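Long-range contacts in cytolethal distending toxin subunit B (Escherichia coli, PDB 2F1N), which nicks DNA as the endonuclease subunit of a tripartite bacterial toxin, very probably damaging the DNA of intoxicated cells and so arresting them at G2/M: residues Asp15-Thr20 with Asn46-Leu51; Arg68-Pro73 with Val120-Pro125; Asn154-Leu159 with Phe186-Ala191; Ala158-Val163 with Met195-Pro200; His175-Trp180 with Ala226-Ala231. All coordinates share one frame; numbering follows the deposited sequence.

Contact 1. Residues Asp15-Thr20 with Asn46-Leu51; sequences DFRVAT and NAVDIL
Asn46 meets Arg17 just before the parallel pairing begins: its carbonyl O takes a weak, bent hydrogen bond from Arg17 NH2 (3.0 Å), while its CB lies over one face of the guanidinium. The carbonyl O of Ala47 stands at the edge of the same group, in its plane. A bend at chi3 (40°) brings the guanidinium to these two residues. Val48 puts CB against Arg17 O and CG1 near Ala19 CB, 4.1 Å away. Asp49 then binds Arg17 twice. Its backbone N donates to Arg17 O (2.8 Å), and its OD2 accepts from Arg17 N at 2.9 Å, nearly straight at 165° and on the anti side of the carboxylate. The other oxygen, OD1, is held by Asn114. Regular pairing begins at Ile50, whose O receives Ala19 N (3.0 Å); its CB lies beside Val18 CG1, and its CD1 reaches Phe16 CD2 at 3.9 Å. Leu51, on the other face, brings CD1 to Ala19 CB (3.8 Å). Strands 18-25 and 50-56 thus start side by side as the two strands of a beta-alpha-beta unit: Val48 and Leu51 pack against its helix 31-42, whereas Val18 and Ile50 face Phe143 of strand 141-147 in the second sheet.

Contact 2. Residues Arg68-Pro73 with Val120-Pro125; sequences RVIPSP and VFVLSP. Unlike the reference sequence in segment 68-73: Arg68 (reference Thr), Val69 (reference Leu).
Ile70 and Val120 form the close-packed part of this contact, with Ile70 CG2 3.8 Å from Val120 CB and nearly as close to its CG1. The other methyl of Val120, CG2, sits 4.0 Å from Arg68 CZ, over the centre of one guanidinium face. Arg68 reaches it with a fully extended chain, CG trans to the backbone N (chi1 177°), and its polar end is fixed elsewhere: NH1 makes a salt bridge to Glu79 and a hydrogen bond to Ala117 O. Val122 takes up the next position on the same side of the strand. Its CB and CG1 lie against Ser72 OG and Pro73 CD, with Pro73 CD 4.0 Å from Val122 CB; Ser72 OG itself is hydrogen-bonded to Ile75 O.

The polar links run through water rather than directly. One water donates to both Pro71 O and Val120 O, at 2.7 Å each, and so links two carbonyl acceptors that cannot bond each other. At the far end Pro73 CG touches Ser124 OG (3.6 Å), and a second water bonds Ser124 OG and donates to Pro73 O, 3.1 Å from the water. Phe121 and Leu123 point from the opposite side of the strand toward helix 156-168. The arrangement is that of a surface loop laid along an outermost strand of the DNase I-like fold, running roughly with strand 119-123 and packing on its valines without extending the sheet.

Contact 3. Residues Asn154-Leu159 with Phe186-Ala191; sequences NDAPAL and FNREPA
The two backbones come nearest at Ala156 and Phe186, whose CA atoms are 5.5 Å apart, where the start of helix 156-168 meets the loop leading into helix 190-194. An Asx turn at Asn154 organises the approach: its OD1 accepts from the backbone N of Ala156 (3.1 Å), which comes from above the amide plane. Arg188 grips Asn154 OD1 side-on, with NE at 2.9 Å and NH2 at 3.0 Å. Asn154 OD1 therefore takes three N-H donors and lies close to the guanidinium plane, the amide being turned only 26° from that plane. The other end of the amide is fixed as well, because ND2 donates almost straight (160°) to Phe186 O and also to Ile149 O.

Arg188 is bent at chi3 (73°), which folds its guanidinium over the first turn of the helix. Its NH1 forms a salt bridge with Asp192, so one arginine ties the Asx turn to helix 190-194, and Asp192 probably balances the buried charge of Arg188. Ala156 CB meets the edge of the Phe186 ring at CD1 and touches the arginine chain; Tyr223 stacks on that ring. Arg188 opens the nuclear localization signal, and here it is locked into the fold. Over its guanidinium centre sits Pro157 CD, 3.4 Å above the plane.

Contact 4. Residues Ala158-Val163 with Met195-Pro200; sequences ALVEEV and MNLTVP
Glu161 reaches from helix 156-168 to the loop before helix 199-203 and makes the one direct hydrogen bond of this contact. Its OE2 accepts from the backbone N of Thr198, a long bond of 3.3 Å with an angle of 148° at the hydrogen, met on the anti side of the carboxylate and 25° out of its plane. The extended chain beyond CG (chi2 160°) carries the carboxylate from the helix to the loop.

A water supplies the second polar link. It donates to Glu161 OE2 at 2.6 Å and to Asn196 O at 3.3 Å, so that the one carboxylate oxygen serves two points of the loop, a backbone N-H directly and a carbonyl through the solvent. The side chain of Asn196 turns elsewhere, its ND2 bonding to Asp192 O.

The apolar contact is between Leu197 and Val160. Leu197 crosses Val160 at about a right angle, its CD2 methyl 3.9 Å from Val160 CB and nearly as close to CG1. The same methyl comes within 4.0 Å of Glu161 OE2, and Thr198 CG2 lies 3.7 Å from Glu161 OE2. Val201 of helix 199-203 continues the packing on both Val160 and Glu161.

Thr198 is the N-cap residue of helix 199-203, within the nuclear localization signal. A carboxylate accepting its N-H there would probably be favoured by the positive end of the helix dipole, while the Leu197 side chain adds apolar packing on Val160.

Contact 5. Residues His175-Trp180 with Ala226-Ala231; sequences HQALNW and AGNSVA
Trp180 and Gly227 meet as an antiparallel hydrogen-bonded pair, Trp180 N donating to Gly227 O (2.9 Å) and Gly227 N to Trp180 O (2.8 Å). The indole folds back over its partner strand: with CG between the backbone N and the carbonyl carbon (chi1 46°), its six-membered ring lies flat on Gly227, whose CA makes a CH-pi contact 3.6 Å from the ring centroid and 3° off the normal. The absence of a side chain at Gly227 lets the ring lie this close. Trp180 NE1 then donates to Ser229 OG at 3.1 Å, and that hydroxyl is also bonded to Tyr164 O.

Asn228 links the two segments. Its ND2 donates to Asn179 OD1 (2.9 Å, lying in the amide plane of Asn228) and to Ala177 O, while its OD1 accepts from the backbone N of Val230 and of Ala231, forming an Asx turn with Val230 and, with Ala231, an Asx motif. Asn179 is held in turn by a hydrogen bond from its ND2 to Asp12. Beyond the turn Val230 CG2 presses on Ala177 CB at 3.3 Å, tighter than usual.

Farther out, one water bridges Gln176 O, Leu178 O and Ser229 N. Phe167, Val163 and Tyr164 of helix 156-168 pack on the indole. The pairing joins adjacent strands 179-183 and 222-228 in the second sheet of the DNase I-like alpha/beta sandwich.

In the fold
Contacts 1 and 2 come first along the chain, each closing before the next opens, whereas contact 5 alternates in sequence with contacts 3 and 4. Contact 1 lies in the eight-stranded sheet; contacts 2 and 5 both reach the six-stranded one, at its outermost strand 119-123 and at the pair 179-183 and 222-228, with centres about 19 Å apart. Helix 156-168 is common to contacts 3 and 4, whose centres are about 9 Å apart and which share Ala158 and Leu159. It also meets contact 5 through Val163 and Trp180, and contact 2 through Glu162. Contacts 1 and 3 lie on opposite sides of the chain's centre, their centres about 22 Å apart. The set thus reaches both sheets of the DNase I-like fold, and contacts 3 and 4 pack the nuclear localization signal against helix 156-168.

Contact 1. Residues Asp15-Thr20 with Asn46-Leu51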
# COMPACT_ATOMS: atom_id res chain seq x y z
N ASP A 15 13.05 -2.57 -9.48
CA ASP A 15 13.33 -3.99 -9.29
C ASP A 15 12.06 -4.74 -8.85
O ASP A 15 11.97 -5.97 -9.00
CB ASP A 15 14.41 -4.19 -8.21
CG ASP A 15 15.84 -4.10 -8.76
OD1 ASP A 15 16.07 -3.50 -9.84
OD2 ASP A 15 16.81 -4.61 -8.16
N PHE A 16 11.10 -3.98 -8.31
CA PHE A 16 9.88 -4.52 -7.70
C PHE A 16 8.64 -4.42 -8.62
O PHE A 16 8.47 -3.40 -9.30
CB PHE A 16 9.53 -3.74 -6.43
CG PHE A 16 10.55 -3.86 -5.31
CD1 PHE A 16 11.72 -3.11 -5.34
CD2 PHE A 16 10.31 -4.70 -4.22
CE1 PHE A 16 12.65 -3.21 -4.30
CE2 PHE A 16 11.23 -4.82 -3.18
CZ PHE A 16 12.41 -4.07 -3.21
N ARG A 17 7.78 -5.44 -8.60
CA ARG A 17 6.39 -5.31 -9.09
C ARG A 17 5.56 -5.14 -7.83
O ARG A 17 5.65 -5.96 -6.92
CB ARG A 17 5.93 -6.59 -9.78
CG ARG A 17 6.53 -6.84 -11.14
CD ARG A 17 6.04 -8.13 -11.78
NE ARG A 17 4.60 -8.39 -11.58
CZ ARG A 17 3.64 -7.89 -12.36
NH1 ARG A 17 3.97 -7.10 -13.38
NH2 ARG A 17 2.36 -8.17 -12.13
N VAL A 18 4.80 -4.05 -7.75
CA VAL A 18 3.98 -3.81 -6.57
C VAL A 18 2.55 -3.55 -7.04
O VAL A 18 2.27 -3.40 -8.24
CB VAL A 18 4.51 -2.62 -5.72
CG1 VAL A 18 6.02 -2.82 -5.36
CG2 VAL A 18 4.35 -1.31 -6.45
N ALA A 19 1.61 -3.54 -6.10
CA ALA A 19 0.22 -3.24 -6.46
C ALA A 19 -0.56 -2.77 -5.24
O ALA A 19 -0.08 -2.82 -4.11
CB ALA A 19 -0.48 -4.54 -7.04
N THR A 20 -1.75 -2.22 -5.49
CA THR A 20 -2.61 -1.79 -4.41
C THR A 20 -4.05 -2.25 -4.73
O THR A 20 -4.45 -2.25 -5.91
CB THR A 20 -2.51 -0.26 -4.26
OG1 THR A 20 -3.43 0.17 -3.26
CG2 THR A 20 -2.98 0.48 -5.54
N ASN A 46 3.32 -14.14 -12.64
CA ASN A 46 3.40 -12.67 -12.61
C ASN A 46 3.06 -12.11 -11.23
O ASN A 46 2.41 -11.04 -11.13
CB ASN A 46 2.50 -12.02 -13.69
CG ASN A 46 2.90 -12.41 -15.09
OD1 ASN A 46 2.23 -13.21 -15.73
ND2 ASN A 46 4.01 -11.86 -15.56
N ALA A 47 3.54 -12.78 -10.20
CA ALA A 47 3.28 -12.40 -8.80
C ALA A 47 3.80 -11.03 -8.50
O ALA A 47 4.91 -10.69 -8.92
CB ALA A 47 3.92 -13.38 -7.84
N VAL A 48 3.03 -10.24 -7.77
CA VAL A 48 3.65 -9.00 -7.25
C VAL A 48 4.45 -9.28 -5.98
O VAL A 48 4.12 -10.21 -5.25
CB VAL A 48 2.62 -7.88 -7.05
CG1 VAL A 48 1.70 -7.76 -8.31
CG2 VAL A 48 1.80 -8.10 -5.80
N ASP A 49 5.50 -8.49 -5.76
CA ASP A 49 6.38 -8.59 -4.58
C ASP A 49 5.74 -7.94 -3.35
O ASP A 49 5.89 -8.46 -2.23
CB ASP A 49 7.69 -7.88 -4.90
CG ASP A 49 8.36 -8.47 -6.12
OD1 ASP A 49 8.54 -9.73 -6.13
OD2 ASP A 49 8.72 -7.79 -7.13
N ILE A 50 5.05 -6.82 -3.55
CA ILE A 50 4.43 -6.10 -2.44
C ILE A 50 3.02 -5.76 -2.88
O ILE A 50 2.81 -5.23 -3.96
CB ILE A 50 5.23 -4.85 -2.08
CG1 ILE A 50 6.57 -5.30 -1.44
CG2 ILE A 50 4.48 -4.02 -1.01
CD1 ILE A 50 7.63 -4.33 -1.48
N LEU A 51 2.04 -6.11 -2.04
CA LEU A 51 0.68 -5.68 -2.24
C LEU A 51 0.21 -4.82 -1.04
O LEU A 51 0.23 -5.26 0.12
CB LEU A 51 -0.27 -6.90 -2.40
CG LEU A 51 -1.77 -6.59 -2.50
CD1 LEU A 51 -2.10 -5.79 -3.80
CD2 LEU A 51 -2.58 -7.89 -2.38

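Contact 2. Residues Arg68-Pro73 with Val120-Pro125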
# COMPACT_ATOMS: atom_id res chain seq x y z
N ARG A 68 6.64 -10.73 16.36
CA ARG A 68 7.59 -9.62 16.18
C ARG A 68 7.15 -8.38 16.98
O ARG A 68 5.94 -7.99 16.97
CB ARG A 68 7.70 -9.25 14.68
CG ARG A 68 8.62 -8.07 14.39
CD ARG A 68 8.82 -7.89 12.91
NE ARG A 68 9.74 -6.81 12.55
CZ ARG A 68 10.29 -6.69 11.35
NH1 ARG A 68 10.04 -7.61 10.35
NH2 ARG A 68 11.11 -5.66 11.15
N VAL A 69 8.10 -7.77 17.69
CA VAL A 69 7.79 -6.54 18.45
C VAL A 69 7.95 -5.32 17.54
O VAL A 69 9.03 -5.04 17.02
CB VAL A 69 8.57 -6.45 19.81
CG1 VAL A 69 8.46 -7.78 20.59
CG2 VAL A 69 9.97 -6.14 19.59
N ILE A 70 6.85 -4.62 17.29
CA ILE A 70 6.83 -3.52 16.34
C ILE A 70 6.53 -2.22 17.07
O ILE A 70 5.43 -2.07 17.66
CB ILE A 70 5.75 -3.74 15.23
CG1 ILE A 70 6.05 -5.02 14.43
CG2 ILE A 70 5.70 -2.56 14.30
CD1 ILE A 70 4.82 -5.50 13.47
N PRO A 71 7.46 -1.27 17.03
CA PRO A 71 7.20 0.01 17.72
C PRO A 71 6.03 0.70 17.04
O PRO A 71 5.93 0.71 15.80
CB PRO A 71 8.52 0.80 17.57
CG PRO A 71 9.55 -0.19 17.15
CD PRO A 71 8.80 -1.30 16.40
N SER A 72 5.12 1.26 17.84
CA SER A 72 3.93 1.87 17.29
C SER A 72 3.36 2.90 18.27
O SER A 72 3.36 2.60 19.47
CB SER A 72 2.87 0.81 17.04
OG SER A 72 1.67 1.43 16.61
N PRO A 73 2.88 4.05 17.78
CA PRO A 73 2.30 5.08 18.66
C PRO A 73 0.85 4.74 18.98
O PRO A 73 -0.08 5.49 18.64
CB PRO A 73 2.41 6.37 17.82
CG PRO A 73 2.20 5.87 16.36
CD PRO A 73 2.84 4.44 16.34
N VAL A 120 9.46 -1.84 10.16
CA VAL A 120 8.04 -1.50 10.00
C VAL A 120 7.78 -0.08 10.49
O VAL A 120 8.20 0.27 11.61
CB VAL A 120 7.16 -2.48 10.78
CG1 VAL A 120 5.62 -2.19 10.44
CG2 VAL A 120 7.56 -3.89 10.41
N PHE A 121 7.05 0.68 9.68
CA PHE A 121 6.68 2.09 10.00
C PHE A 121 5.16 2.21 10.28
O PHE A 121 4.36 1.68 9.52
CB PHE A 121 7.02 3.06 8.88
CG PHE A 121 8.46 3.02 8.48
CD1 PHE A 121 9.47 3.19 9.41
CD2 PHE A 121 8.81 2.74 7.16
CE1 PHE A 121 10.83 3.13 9.01
CE2 PHE A 121 10.16 2.66 6.79
CZ PHE A 121 11.15 2.88 7.71
N VAL A 122 4.80 2.91 11.35
CA VAL A 122 3.42 3.16 11.66
C VAL A 122 3.32 4.65 11.96
O VAL A 122 3.87 5.13 12.97
CB VAL A 122 2.98 2.44 12.93
CG1 VAL A 122 1.46 2.53 12.97
CG2 VAL A 122 3.44 0.97 12.91
N LEU A 123 2.66 5.39 11.08
CA LEU A 123 2.49 6.83 11.23
C LEU A 123 1.01 7.15 11.55
O LEU A 123 0.07 6.50 11.06
CB LEU A 123 2.98 7.57 9.97
CG LEU A 123 4.33 7.07 9.37
CD1 LEU A 123 4.76 7.91 8.21
CD2 LEU A 123 5.48 7.01 10.39
N SER A 124 0.82 8.15 12.41
CA SER A 124 -0.50 8.50 12.92
C SER A 124 -1.38 9.12 11.84
O SER A 124 -0.90 9.71 10.87
CB SER A 124 -0.33 9.46 14.12
OG SER A 124 0.37 8.73 15.13
N PRO A 125 -2.70 8.96 12.00
CA PRO A 125 -3.64 9.63 11.10
C PRO A 125 -3.38 11.12 11.12
O PRO A 125 -2.98 11.66 12.16
CB PRO A 125 -5.00 9.38 11.77
CG PRO A 125 -4.80 8.09 12.54
CD PRO A 125 -3.36 8.13 13.02
O HOH W 1 7.19 1.72 13.65
O HOH W 2 -1.64 7.38 16.73

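Contact 3. Residues Asn154-Leu159 with Phe186-Ala191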
# COMPACT_ATOMS: atom_id res chain seq x y z
N ASN A 154 -10.18 16.11 1.19
CA ASN A 154 -9.76 15.10 2.17
C ASN A 154 -8.29 15.16 2.56
O ASN A 154 -7.57 16.16 2.27
CB ASN A 154 -10.15 13.71 1.64
CG ASN A 154 -9.21 13.21 0.53
OD1 ASN A 154 -8.26 13.90 0.09
ND2 ASN A 154 -9.47 11.99 0.06
N ASP A 155 -7.86 14.11 3.25
CA ASP A 155 -6.51 14.07 3.83
C ASP A 155 -5.40 13.52 2.93
O ASP A 155 -4.23 13.37 3.38
CB ASP A 155 -6.58 13.32 5.16
CG ASP A 155 -7.14 11.89 5.04
OD1 ASP A 155 -7.97 11.59 4.11
OD2 ASP A 155 -6.81 11.02 5.88
N ALA A 156 -5.71 13.25 1.66
CA ALA A 156 -4.67 12.68 0.78
C ALA A 156 -3.39 13.51 0.72
O ALA A 156 -2.29 12.93 0.88
CB ALA A 156 -5.21 12.36 -0.63
N PRO A 157 -3.44 14.83 0.47
CA PRO A 157 -2.17 15.59 0.41
C PRO A 157 -1.37 15.51 1.73
O PRO A 157 -0.15 15.37 1.71
CB PRO A 157 -2.62 17.03 0.16
CG PRO A 157 -3.97 16.90 -0.57
CD PRO A 157 -4.60 15.70 0.15
N ALA A 158 -2.07 15.61 2.85
CA ALA A 158 -1.42 15.53 4.17
C ALA A 158 -0.80 14.16 4.45
O ALA A 158 0.25 14.08 5.13
CB ALA A 158 -2.48 15.86 5.27
N LEU A 159 -1.45 13.07 3.98
CA LEU A 159 -0.82 11.75 4.07
C LEU A 159 0.52 11.69 3.32
O LEU A 159 1.50 11.14 3.83
CB LEU A 159 -1.74 10.65 3.52
CG LEU A 159 -2.95 10.42 4.44
CD1 LEU A 159 -4.06 9.57 3.69
CD2 LEU A 159 -2.53 9.75 5.76
N PHE A 186 -6.55 6.95 -2.60
CA PHE A 186 -6.41 8.35 -2.20
C PHE A 186 -7.72 9.11 -2.21
O PHE A 186 -7.80 10.24 -1.73
CB PHE A 186 -5.38 9.04 -3.09
CG PHE A 186 -3.99 8.53 -2.87
CD1 PHE A 186 -3.24 9.00 -1.78
CD2 PHE A 186 -3.42 7.59 -3.72
CE1 PHE A 186 -1.93 8.50 -1.55
CE2 PHE A 186 -2.10 7.10 -3.53
CZ PHE A 186 -1.36 7.57 -2.44
N ASN A 187 -8.75 8.50 -2.80
CA ASN A 187 -10.12 9.07 -2.78
C ASN A 187 -10.22 10.48 -3.37
O ASN A 187 -11.13 11.23 -3.05
CB ASN A 187 -10.74 9.01 -1.36
CG ASN A 187 -11.70 7.85 -1.21
OD1 ASN A 187 -12.53 7.58 -2.11
ND2 ASN A 187 -11.59 7.14 -0.11
N ARG A 188 -9.29 10.78 -4.28
CA ARG A 188 -9.31 11.95 -5.18
C ARG A 188 -8.46 11.57 -6.40
O ARG A 188 -7.63 10.65 -6.31
CB ARG A 188 -8.79 13.21 -4.48
CG ARG A 188 -7.34 13.14 -4.03
CD ARG A 188 -6.85 14.56 -3.64
NE ARG A 188 -7.41 15.04 -2.38
CZ ARG A 188 -7.32 16.32 -1.96
NH1 ARG A 188 -6.77 17.25 -2.76
NH2 ARG A 188 -7.79 16.70 -0.78
N GLU A 189 -8.69 12.26 -7.53
CA GLU A 189 -8.03 11.92 -8.76
C GLU A 189 -6.56 12.39 -8.68
O GLU A 189 -6.25 13.24 -7.89
CB GLU A 189 -8.78 12.59 -9.95
CG GLU A 189 -9.14 11.61 -11.05
CD GLU A 189 -10.47 10.95 -10.85
OE1 GLU A 189 -11.07 11.12 -9.78
OE2 GLU A 189 -10.93 10.28 -11.80
N PRO A 190 -5.66 11.78 -9.45
CA PRO A 190 -4.23 12.10 -9.40
C PRO A 190 -3.87 13.60 -9.53
O PRO A 190 -3.10 14.14 -8.74
CB PRO A 190 -3.68 11.30 -10.57
CG PRO A 190 -4.56 10.14 -10.65
CD PRO A 190 -5.92 10.67 -10.39
N ALA A 191 -4.39 14.28 -10.55
CA ALA A 191 -4.11 15.71 -10.67
C ALA A 191 -4.64 16.53 -9.49
O ALA A 191 -4.05 17.56 -9.13
CB ALA A 191 -4.66 16.27 -12.01

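Contact 4. Residues Ala158-Val163 with Met195-Pro200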
# COMPACT_ATOMS: atom_id res chain seq x y z
N ALA A 158 -2.07 15.61 2.85
CA ALA A 158 -1.42 15.53 4.17
C ALA A 158 -0.80 14.16 4.45
O ALA A 158 0.25 14.08 5.13
CB ALA A 158 -2.48 15.86 5.27
N LEU A 159 -1.45 13.07 3.98
CA LEU A 159 -0.82 11.75 4.07
C LEU A 159 0.52 11.69 3.32
O LEU A 159 1.50 11.14 3.83
CB LEU A 159 -1.74 10.65 3.52
CG LEU A 159 -2.95 10.42 4.44
CD1 LEU A 159 -4.06 9.57 3.69
CD2 LEU A 159 -2.53 9.75 5.76
N VAL A 160 0.53 12.22 2.11
CA VAL A 160 1.76 12.19 1.30
C VAL A 160 2.80 13.05 2.02
O VAL A 160 3.98 12.65 2.10
CB VAL A 160 1.55 12.73 -0.12
CG1 VAL A 160 2.90 12.77 -0.90
CG2 VAL A 160 0.56 11.84 -0.90
N GLU A 161 2.38 14.21 2.50
CA GLU A 161 3.28 15.12 3.20
C GLU A 161 3.86 14.49 4.49
O GLU A 161 5.07 14.69 4.81
CB GLU A 161 2.63 16.48 3.44
CG GLU A 161 2.34 17.19 2.11
CD GLU A 161 1.30 18.28 2.17
OE1 GLU A 161 0.66 18.48 3.23
OE2 GLU A 161 1.10 18.94 1.11
N GLU A 162 3.04 13.73 5.19
CA GLU A 162 3.52 13.02 6.37
C GLU A 162 4.66 12.04 6.05
O GLU A 162 5.62 11.97 6.80
CB GLU A 162 2.41 12.30 7.14
CG GLU A 162 2.92 11.70 8.47
CD GLU A 162 1.83 11.29 9.44
OE1 GLU A 162 1.05 10.39 9.13
OE2 GLU A 162 1.74 11.86 10.55
N VAL A 163 4.55 11.31 4.94
CA VAL A 163 5.60 10.36 4.56
C VAL A 163 6.85 11.12 4.17
O VAL A 163 7.95 10.79 4.60
CB VAL A 163 5.17 9.47 3.37
CG1 VAL A 163 6.35 8.61 2.88
CG2 VAL A 163 3.96 8.57 3.80
N MET A 195 -1.89 18.94 -7.36
CA MET A 195 -2.05 20.41 -7.26
C MET A 195 -2.21 20.94 -5.82
O MET A 195 -2.11 22.15 -5.57
CB MET A 195 -3.16 20.95 -8.17
CG MET A 195 -4.56 20.97 -7.54
SD MET A 195 -5.90 21.16 -8.74
CE MET A 195 -6.34 22.82 -8.63
N ASN A 196 -2.49 20.01 -4.90
CA ASN A 196 -2.66 20.30 -3.49
C ASN A 196 -1.48 19.88 -2.60
O ASN A 196 -1.55 19.95 -1.38
CB ASN A 196 -4.03 19.77 -3.04
CG ASN A 196 -5.15 20.64 -3.57
OD1 ASN A 196 -5.23 21.79 -3.16
ND2 ASN A 196 -5.97 20.13 -4.51
N LEU A 197 -0.39 19.47 -3.23
CA LEU A 197 0.86 19.23 -2.50
C LEU A 197 1.70 20.50 -2.42
O LEU A 197 1.62 21.35 -3.30
CB LEU A 197 1.67 18.13 -3.19
CG LEU A 197 1.00 16.77 -3.21
CD1 LEU A 197 1.73 15.88 -4.15
CD2 LEU A 197 0.97 16.18 -1.79
N THR A 198 2.49 20.64 -1.35
CA THR A 198 3.44 21.75 -1.28
C THR A 198 4.49 21.66 -2.38
O THR A 198 4.77 20.61 -2.93
CB THR A 198 4.16 21.83 0.09
OG1 THR A 198 4.80 20.57 0.34
CG2 THR A 198 3.20 21.98 1.23
N VAL A 199 5.11 22.80 -2.69
CA VAL A 199 6.15 22.83 -3.71
C VAL A 199 7.29 21.82 -3.46
O VAL A 199 7.66 21.09 -4.35
CB VAL A 199 6.78 24.22 -3.84
CG1 VAL A 199 7.93 24.18 -4.85
CG2 VAL A 199 5.70 25.24 -4.18
N PRO A 200 7.87 21.78 -2.27
CA PRO A 200 8.97 20.82 -2.05
C PRO A 200 8.51 19.37 -2.20
O PRO A 200 9.26 18.57 -2.73
CB PRO A 200 9.39 21.10 -0.63
CG PRO A 200 9.01 22.54 -0.48
CD PRO A 200 7.61 22.58 -1.06
O HOH W 3 -0.32 21.15 1.43

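Contact 5. Residues His175-Trp180 with Ala226-Ala231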
# COMPACT_ATOMS: atom_id res chain seq x y z
N HIS A 175 18.49 6.77 6.16
CA HIS A 175 17.01 6.81 6.20
C HIS A 175 16.42 8.04 5.52
O HIS A 175 15.32 7.98 4.93
CB HIS A 175 16.50 6.74 7.64
CG HIS A 175 16.43 5.35 8.18
ND1 HIS A 175 17.56 4.62 8.48
CD2 HIS A 175 15.37 4.58 8.52
CE1 HIS A 175 17.20 3.43 8.93
NE2 HIS A 175 15.88 3.37 8.96
N GLN A 176 17.11 9.18 5.59
CA GLN A 176 16.57 10.37 4.94
C GLN A 176 16.44 10.16 3.44
O GLN A 176 15.55 10.72 2.81
CB GLN A 176 17.46 11.63 5.20
CG GLN A 176 17.50 12.14 6.66
CD GLN A 176 18.69 13.07 6.90
OE1 GLN A 176 19.04 13.86 6.02
NE2 GLN A 176 19.31 12.99 8.09
N ALA A 177 17.32 9.33 2.86
CA ALA A 177 17.38 9.14 1.42
C ALA A 177 16.77 7.87 0.91
O ALA A 177 17.04 7.46 -0.21
CB ALA A 177 18.91 9.28 0.91
N LEU A 178 15.94 7.21 1.72
CA LEU A 178 15.24 6.01 1.24
C LEU A 178 14.30 6.37 0.10
O LEU A 178 13.72 7.49 0.04
CB LEU A 178 14.45 5.39 2.42
CG LEU A 178 15.26 4.78 3.59
CD1 LEU A 178 14.30 4.40 4.78
CD2 LEU A 178 16.12 3.54 3.16
N ASN A 179 14.15 5.47 -0.86
CA ASN A 179 13.14 5.67 -1.88
C ASN A 179 11.84 5.13 -1.34
O ASN A 179 11.79 3.98 -0.96
CB ASN A 179 13.51 4.91 -3.15
CG ASN A 179 14.78 5.50 -3.80
OD1 ASN A 179 14.82 6.68 -4.08
ND2 ASN A 179 15.80 4.67 -4.01
N TRP A 180 10.81 5.97 -1.32
CA TRP A 180 9.51 5.53 -0.76
C TRP A 180 8.40 5.50 -1.80
O TRP A 180 8.43 6.25 -2.81
CB TRP A 180 9.12 6.38 0.44
CG TRP A 180 9.26 7.88 0.33
CD1 TRP A 180 10.31 8.62 0.80
CD2 TRP A 180 8.33 8.82 -0.23
NE1 TRP A 180 10.09 9.95 0.58
CE2 TRP A 180 8.87 10.12 -0.03
CE3 TRP A 180 7.04 8.71 -0.84
CZ2 TRP A 180 8.23 11.30 -0.45
CZ3 TRP A 180 6.39 9.91 -1.25
CH2 TRP A 180 6.98 11.18 -1.04
N ALA A 226 5.53 7.94 -5.73
CA ALA A 226 6.92 7.55 -5.46
C ALA A 226 7.70 8.81 -5.12
O ALA A 226 7.44 9.88 -5.69
CB ALA A 226 7.56 6.88 -6.73
N GLY A 227 8.61 8.70 -4.16
CA GLY A 227 9.35 9.89 -3.78
C GLY A 227 10.65 9.61 -3.06
O GLY A 227 11.00 8.46 -2.80
N ASN A 228 11.40 10.68 -2.79
CA ASN A 228 12.62 10.61 -2.03
C ASN A 228 12.83 11.96 -1.37
O ASN A 228 12.79 13.02 -2.04
CB ASN A 228 13.83 10.29 -2.94
CG ASN A 228 15.06 10.02 -2.14
OD1 ASN A 228 15.56 10.88 -1.38
ND2 ASN A 228 15.58 8.79 -2.28
N SER A 229 12.99 11.95 -0.05
CA SER A 229 12.94 13.20 0.71
C SER A 229 14.21 14.04 0.63
O SER A 229 14.21 15.21 1.07
CB SER A 229 12.57 12.96 2.16
OG SER A 229 11.29 12.31 2.16
N VAL A 230 15.29 13.45 0.12
CA VAL A 230 16.54 14.23 -0.00
C VAL A 230 17.03 14.35 -1.42
O VAL A 230 17.58 15.41 -1.81
CB VAL A 230 17.63 13.83 1.00
CG1 VAL A 230 17.16 14.18 2.40
CG2 VAL A 230 17.90 12.43 0.93
N ALA A 231 16.83 13.31 -2.22
CA ALA A 231 17.27 13.39 -3.61
C ALA A 231 16.40 12.57 -4.53
O ALA A 231 16.65 11.40 -4.75
CB ALA A 231 18.73 12.99 -3.76
O HOH W 4 13.27 9.70 1.51
O HOH W 5 11.76 7.42 -5.45
O HOH W 6 14.82 8.95 -6.25